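Local coordinates for protein eukaryotic translation initiation factor 2A (Schizosaccharomyces pombe, PDB 3WJ9) that probably directs binding of initiator methionyl-tRNA to 40S ribosomal subunits in a codon-dependent manner, early in the translation of a small number of specific mRNAs, at residues A37-F49 against E400-N412. Numbering follows the deposited sequence.
Sequences ARNACYSPNGKLF and ELYQAFWRPRPLN
Tyr42 and Phe405 meet rim to rim where two neighbouring blades of the eIF2A beta-propeller face each other; the ring planes are 85° apart and the ring centroids 5.5 Å. The strands that carry them, 37-42 and 401-406, run nearly parallel at an angle of 12°, but belong to different antiparallel sheets, so side chains make the join. Strand 401-406 pairs with the N-terminal strand 6-11, so both chain ends share one blade and close the ring, and the contact joins that blade to the next. The tyrosine points toward the C-terminal segment, with CG beside its own backbone N (chi1 -81°), and this lays one ring face over Arg407, whose CA sits 3.8 Å from the ring centroid in a CH-pi contact. Phe49 CD1 lies over the opposite face, Pro408 CD packs 3.7 Å from Tyr42 CB, and Tyr42 OH is hydrogen-bonded to Gln6 OE1. Replacing Tyr42 by alanine would take away the ring and is likely to leave a gap beside Phe405 and Arg407, and Gln6 without its hydroxyl partner. Toward the start of both strands, Phe405 CZ approaches Ala40 CB, and Gln403 NE2 comes to 2.7 Å from Ala40 O, while its OE1 is held by Arg10 of strand 6-11.

Beyond the strands, the type I turn Ser43 to Gly46 closes on the chain from Arg407 to Pro410. Pro408 CG reaches to 3.4 Å from Ser43 O, and Gly46 CA makes a CA-H...O contact of 3.2 Å with Pro408 O. Gly46 N donates to Ser43 O within the turn, and Leu48 N to Ser43 OG just after it. Arg407, salt-bridged to Glu63, offers a guanidinium face to that of Arg409, whose chain bends at chi2 and chi3 and brings NH1 to 2.6 Å from Gly46 O, which lies at the edge of the Arg409 guanidinium, in its plane.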
loop_
_atom_site.group_PDB
_atom_site.type_symbol
_atom_site.label_atom_id
_atom_site.label_comp_id
_atom_site.label_asym_id
_atom_site.label_seq_id
_atom_site.Cartn_x
_atom_site.Cartn_y
_atom_site.Cartn_z
ATOM N N ALA A 37 -4.509 -5.096 -21.432
ATOM C CA ALA A 37 -4.405 -5.181 -19.981
ATOM C C ALA A 37 -5.231 -4.083 -19.320
ATOM O O ALA A 37 -5.382 -2.992 -19.871
ATOM C CB ALA A 37 -2.955 -5.092 -19.543
ATOM N N ARG A 38 -5.768 -4.379 -18.142
ATOM C CA ARG A 38 -6.617 -3.436 -17.422
ATOM C C ARG A 38 -6.075 -3.152 -16.026
ATOM O O ARG A 38 -6.534 -2.236 -15.344
ATOM C CB ARG A 38 -8.046 -3.970 -17.321
ATOM C CG ARG A 38 -8.152 -5.298 -16.595
ATOM C CD ARG A 38 -9.600 -5.675 -16.350
ATOM N NE ARG A 38 -10.322 -5.941 -17.589
ATOM C CZ ARG A 38 -11.641 -6.093 -17.665
ATOM N NH1 ARG A 38 -12.386 -6.001 -16.571
ATOM N NH2 ARG A 38 -12.215 -6.331 -18.835
ATOM N N ASN A 39 -5.097 -3.948 -15.609
ATOM C CA ASN A 39 -4.501 -3.812 -14.287
ATOM C C ASN A 39 -3.156 -4.528 -14.235
ATOM O O ASN A 39 -2.872 -5.375 -15.082
ATOM C CB ASN A 39 -5.446 -4.370 -13.221
ATOM C CG ASN A 39 -5.079 -3.917 -11.823
ATOM O OD1 ASN A 39 -4.369 -2.927 -11.647
ATOM N ND2 ASN A 39 -5.566 -4.637 -10.820
ATOM N N ALA A 40 -2.329 -4.182 -13.251
ATOM C CA ALA A 40 -1.015 -4.803 -13.096
ATOM C C ALA A 40 -0.428 -4.553 -11.705
ATOM O O ALA A 40 -0.782 -3.575 -11.047
ATOM C CB ALA A 40 -0.060 -4.296 -14.165
ATOM N N CYS A 41 0.471 -5.435 -11.268
ATOM C CA CYS A 41 1.135 -5.285 -9.970
ATOM C C CYS A 41 2.351 -6.202 -9.794
ATOM O O CYS A 41 2.502 -7.200 -10.503
ATOM C CB CYS A 41 0.142 -5.543 -8.833
ATOM S SG CYS A 41 -0.500 -7.233 -8.743
ATOM N N TYR A 42 3.214 -5.846 -8.843
ATOM C CA TYR A 42 4.358 -6.670 -8.460
ATOM C C TYR A 42 4.091 -7.382 -7.136
ATOM O O TYR A 42 3.324 -6.894 -6.304
ATOM C CB TYR A 42 5.630 -5.824 -8.319
ATOM C CG TYR A 42 6.356 -5.499 -9.609
ATOM C CD1 TYR A 42 7.028 -6.481 -10.325
ATOM C CD2 TYR A 42 6.404 -4.198 -10.086
ATOM C CE1 TYR A 42 7.702 -6.178 -11.498
ATOM C CE2 TYR A 42 7.073 -3.884 -11.254
ATOM C CZ TYR A 42 7.721 -4.877 -11.956
ATOM O OH TYR A 42 8.390 -4.567 -13.118
ATOM N N SER A 43 4.730 -8.531 -6.942
ATOM C CA SER A 43 4.774 -9.163 -5.628
ATOM C C SER A 43 5.680 -8.321 -4.733
ATOM O O SER A 43 6.616 -7.695 -5.229
ATOM C CB SER A 43 5.269 -10.610 -5.729
ATOM O OG SER A 43 6.548 -10.680 -6.332
ATOM N N PRO A 44 5.396 -8.288 -3.418
ATOM C CA PRO A 44 6.107 -7.427 -2.464
ATOM C C PRO A 44 7.631 -7.503 -2.572
ATOM O O PRO A 44 8.314 -6.517 -2.292
ATOM C CB PRO A 44 5.637 -7.957 -1.108
ATOM C CG PRO A 44 4.270 -8.477 -1.378
ATOM C CD PRO A 44 4.340 -9.076 -2.756
ATOM N N ASN A 45 8.145 -8.663 -2.969
ATOM C CA ASN A 45 9.578 -8.858 -3.158
ATOM C C ASN A 45 10.007 -8.695 -4.613
ATOM O O ASN A 45 11.183 -8.842 -4.942
ATOM C CB ASN A 45 9.994 -10.238 -2.646
ATOM C CG ASN A 45 8.986 -11.316 -2.990
ATOM O OD1 ASN A 45 7.778 -11.111 -2.876
ATOM N ND2 ASN A 45 9.479 -12.478 -3.401
ATOM N N GLY A 46 9.047 -8.398 -5.483
ATOM C CA GLY A 46 9.332 -8.121 -6.879
ATOM C C GLY A 46 9.852 -9.293 -7.689
ATOM O O GLY A 46 10.454 -9.103 -8.747
ATOM N N LYS A 47 9.627 -10.509 -7.205
ATOM C CA LYS A 47 10.044 -11.696 -7.941
ATOM C C LYS A 47 9.018 -12.070 -9.005
ATOM O O LYS A 47 9.324 -12.817 -9.935
ATOM C CB LYS A 47 10.268 -12.873 -6.989
ATOM C CG LYS A 47 11.476 -12.718 -6.083
ATOM C CD LYS A 47 11.746 -13.995 -5.302
ATOM C CE LYS A 47 12.947 -13.841 -4.384
ATOM N NZ LYS A 47 13.213 -15.090 -3.618
ATOM N N LEU A 48 7.804 -11.545 -8.870
ATOM C CA LEU A 48 6.730 -11.871 -9.803
ATOM C C LEU A 48 6.009 -10.634 -10.338
ATOM O O LEU A 48 6.031 -9.569 -9.722
ATOM C CB LEU A 48 5.718 -12.809 -9.138
ATOM C CG LEU A 48 6.203 -14.215 -8.772
ATOM C CD1 LEU A 48 5.086 -15.034 -8.141
ATOM C CD2 LEU A 48 6.757 -14.919 -9.997
ATOM N N PHE A 49 5.370 -10.796 -11.492
ATOM C CA PHE A 49 4.593 -9.729 -12.114
ATOM C C PHE A 49 3.261 -10.266 -12.629
ATOM O O PHE A 49 3.223 -11.263 -13.349
ATOM C CB PHE A 49 5.381 -9.081 -13.256
ATOM C CG PHE A 49 4.586 -8.092 -14.062
ATOM C CD1 PHE A 49 4.386 -6.802 -13.601
ATOM C CD2 PHE A 49 4.045 -8.450 -15.287
ATOM C CE1 PHE A 49 3.655 -5.891 -14.339
ATOM C CE2 PHE A 49 3.315 -7.545 -16.031
ATOM C CZ PHE A 49 3.119 -6.262 -15.557
ATOM N N GLU A 400 -2.476 7.945 -22.977
ATOM C CA GLU A 400 -3.229 7.542 -21.798
ATOM C C GLU A 400 -2.472 6.483 -21.002
ATOM O O GLU A 400 -2.659 5.284 -21.202
ATOM C CB GLU A 400 -4.611 7.024 -22.195
ATOM C CG GLU A 400 -5.635 7.070 -21.076
ATOM C CD GLU A 400 -7.030 6.721 -21.548
ATOM O OE1 GLU A 400 -7.153 6.016 -22.571
ATOM O OE2 GLU A 400 -8.006 7.155 -20.900
ATOM N N LEU A 401 -1.607 6.944 -20.104
ATOM C CA LEU A 401 -0.860 6.055 -19.221
ATOM C C LEU A 401 -1.661 5.776 -17.954
ATOM O O LEU A 401 -2.298 6.673 -17.402
ATOM C CB LEU A 401 0.498 6.662 -18.864
ATOM C CG LEU A 401 1.340 5.893 -17.844
ATOM C CD1 LEU A 401 1.854 4.586 -18.433
ATOM C CD2 LEU A 401 2.487 6.746 -17.330
ATOM N N TYR A 402 -1.625 4.530 -17.494
ATOM C CA TYR A 402 -2.443 4.125 -16.360
ATOM C C TYR A 402 -1.631 3.948 -15.077
ATOM O O TYR A 402 -1.983 4.499 -14.038
ATOM C CB TYR A 402 -3.204 2.845 -16.703
ATOM C CG TYR A 402 -4.208 3.054 -17.813
ATOM C CD1 TYR A 402 -4.987 4.203 -17.851
ATOM C CD2 TYR A 402 -4.381 2.113 -18.818
ATOM C CE1 TYR A 402 -5.911 4.410 -18.852
ATOM C CE2 TYR A 402 -5.312 2.313 -19.827
ATOM C CZ TYR A 402 -6.070 3.465 -19.840
ATOM O OH TYR A 402 -6.993 3.679 -20.838
ATOM N N GLN A 403 -0.549 3.180 -15.142
ATOM C CA GLN A 403 0.333 3.028 -13.991
ATOM C C GLN A 403 1.775 2.772 -14.412
ATOM O O GLN A 403 2.052 2.323 -15.528
ATOM C CB GLN A 403 -0.141 1.895 -13.078
ATOM C CG GLN A 403 -0.510 0.592 -13.793
ATOM C CD GLN A 403 -1.532 -0.234 -13.026
ATOM O OE1 GLN A 403 -2.666 0.192 -12.798
ATOM N NE2 GLN A 403 -1.130 -1.432 -12.630
ATOM N N ALA A 404 2.686 3.070 -13.495
ATOM C CA ALA A 404 4.116 2.897 -13.703
ATOM C C ALA A 404 4.796 2.826 -12.342
ATOM O O ALA A 404 4.698 3.760 -11.551
ATOM C CB ALA A 404 4.683 4.041 -14.532
ATOM N N PHE A 405 5.481 1.721 -12.067
ATOM C CA PHE A 405 6.030 1.500 -10.733
ATOM C C PHE A 405 7.289 0.642 -10.749
ATOM O O PHE A 405 7.449 -0.230 -11.603
ATOM C CB PHE A 405 4.973 0.851 -9.831
ATOM C CG PHE A 405 4.119 -0.170 -10.533
ATOM C CD1 PHE A 405 4.580 -1.460 -10.731
ATOM C CD2 PHE A 405 2.850 0.156 -10.986
ATOM C CE1 PHE A 405 3.798 -2.403 -11.377
ATOM C CE2 PHE A 405 2.064 -0.781 -11.630
ATOM C CZ PHE A 405 2.539 -2.062 -11.826
ATOM N N TRP A 406 8.176 0.900 -9.792
ATOM C CA TRP A 406 9.407 0.134 -9.630
ATOM C C TRP A 406 9.141 -1.326 -9.286
ATOM O O TRP A 406 8.132 -1.651 -8.659
ATOM C CB TRP A 406 10.277 0.746 -8.530
ATOM C CG TRP A 406 10.834 2.092 -8.846
ATOM C CD1 TRP A 406 10.495 3.277 -8.263
ATOM C CD2 TRP A 406 11.849 2.393 -9.808
ATOM N NE1 TRP A 406 11.232 4.299 -8.807
ATOM C CE2 TRP A 406 12.070 3.783 -9.760
ATOM C CE3 TRP A 406 12.589 1.622 -10.710
ATOM C CZ2 TRP A 406 13.001 4.419 -10.580
ATOM C CZ3 TRP A 406 13.511 2.255 -11.521
ATOM C CH2 TRP A 406 13.710 3.638 -11.450
ATOM N N ARG A 407 10.056 -2.199 -9.694
ATOM C CA ARG A 407 10.055 -3.575 -9.222
ATOM C C ARG A 407 10.775 -3.622 -7.882
ATOM O O ARG A 407 11.993 -3.445 -7.826
ATOM C CB ARG A 407 10.730 -4.504 -10.228
ATOM C CG ARG A 407 10.835 -5.938 -9.755
ATOM C CD ARG A 407 11.882 -6.697 -10.543
ATOM N NE ARG A 407 13.203 -6.094 -10.408
ATOM C CZ ARG A 407 14.316 -6.623 -10.904
ATOM N NH1 ARG A 407 14.267 -7.771 -11.564
ATOM N NH2 ARG A 407 15.478 -6.009 -10.734
ATOM N N PRO A 408 10.025 -3.857 -6.794
ATOM C CA PRO A 408 10.566 -3.785 -5.431
ATOM C C PRO A 408 11.588 -4.878 -5.126
ATOM O O PRO A 408 11.347 -6.046 -5.423
ATOM C CB PRO A 408 9.322 -3.955 -4.556
ATOM C CG PRO A 408 8.380 -4.738 -5.398
ATOM C CD PRO A 408 8.611 -4.270 -6.805
ATOM N N ARG A 409 12.719 -4.491 -4.541
ATOM C CA ARG A 409 13.737 -5.449 -4.118
ATOM C C ARG A 409 13.999 -5.289 -2.623
ATOM O O ARG A 409 13.967 -4.173 -2.105
ATOM C CB ARG A 409 15.038 -5.258 -4.901
ATOM C CG ARG A 409 14.871 -5.041 -6.401
ATOM C CD ARG A 409 14.041 -6.127 -7.066
ATOM N NE ARG A 409 14.699 -7.429 -7.073
ATOM C CZ ARG A 409 14.124 -8.546 -7.505
ATOM N NH1 ARG A 409 12.878 -8.519 -7.960
ATOM N NH2 ARG A 409 14.791 -9.692 -7.482
ATOM N N PRO A 410 14.268 -6.405 -1.925
ATOM C CA PRO A 410 14.495 -6.389 -0.477
ATOM C C PRO A 410 15.971 -6.386 -0.075
ATOM O O PRO A 410 16.735 -7.251 -0.505
ATOM C CB PRO A 410 13.826 -7.686 -0.016
ATOM C CG PRO A 410 13.870 -8.604 -1.238
ATOM C CD PRO A 410 14.259 -7.780 -2.449
ATOM N N LEU A 411 16.344 -5.420 0.762
ATOM C CA LEU A 411 17.685 -5.339 1.341
ATOM C C LEU A 411 18.787 -5.379 0.286
ATOM O O LEU A 411 19.702 -6.204 0.365
ATOM C CB LEU A 411 17.906 -6.476 2.343
ATOM C CG LEU A 411 17.379 -6.331 3.771
ATOM C CD1 LEU A 411 16.038 -7.032 3.907
ATOM C CD2 LEU A 411 18.381 -6.900 4.759
ATOM N N ASN A 412 18.690 -4.502 -0.705
ATOM C CA ASN A 412 19.700 -4.445 -1.752
ATOM C C ASN A 412 21.003 -3.863 -1.213
ATOM O O ASN A 412 22.003 -4.569 -1.089
ATOM C CB ASN A 412 19.190 -3.621 -2.935
ATOM C CG ASN A 412 20.074 -3.742 -4.168
ATOM O OD1 ASN A 412 21.248 -4.098 -4.079
ATOM N ND2 ASN A 412 19.500 -3.460 -5.335
#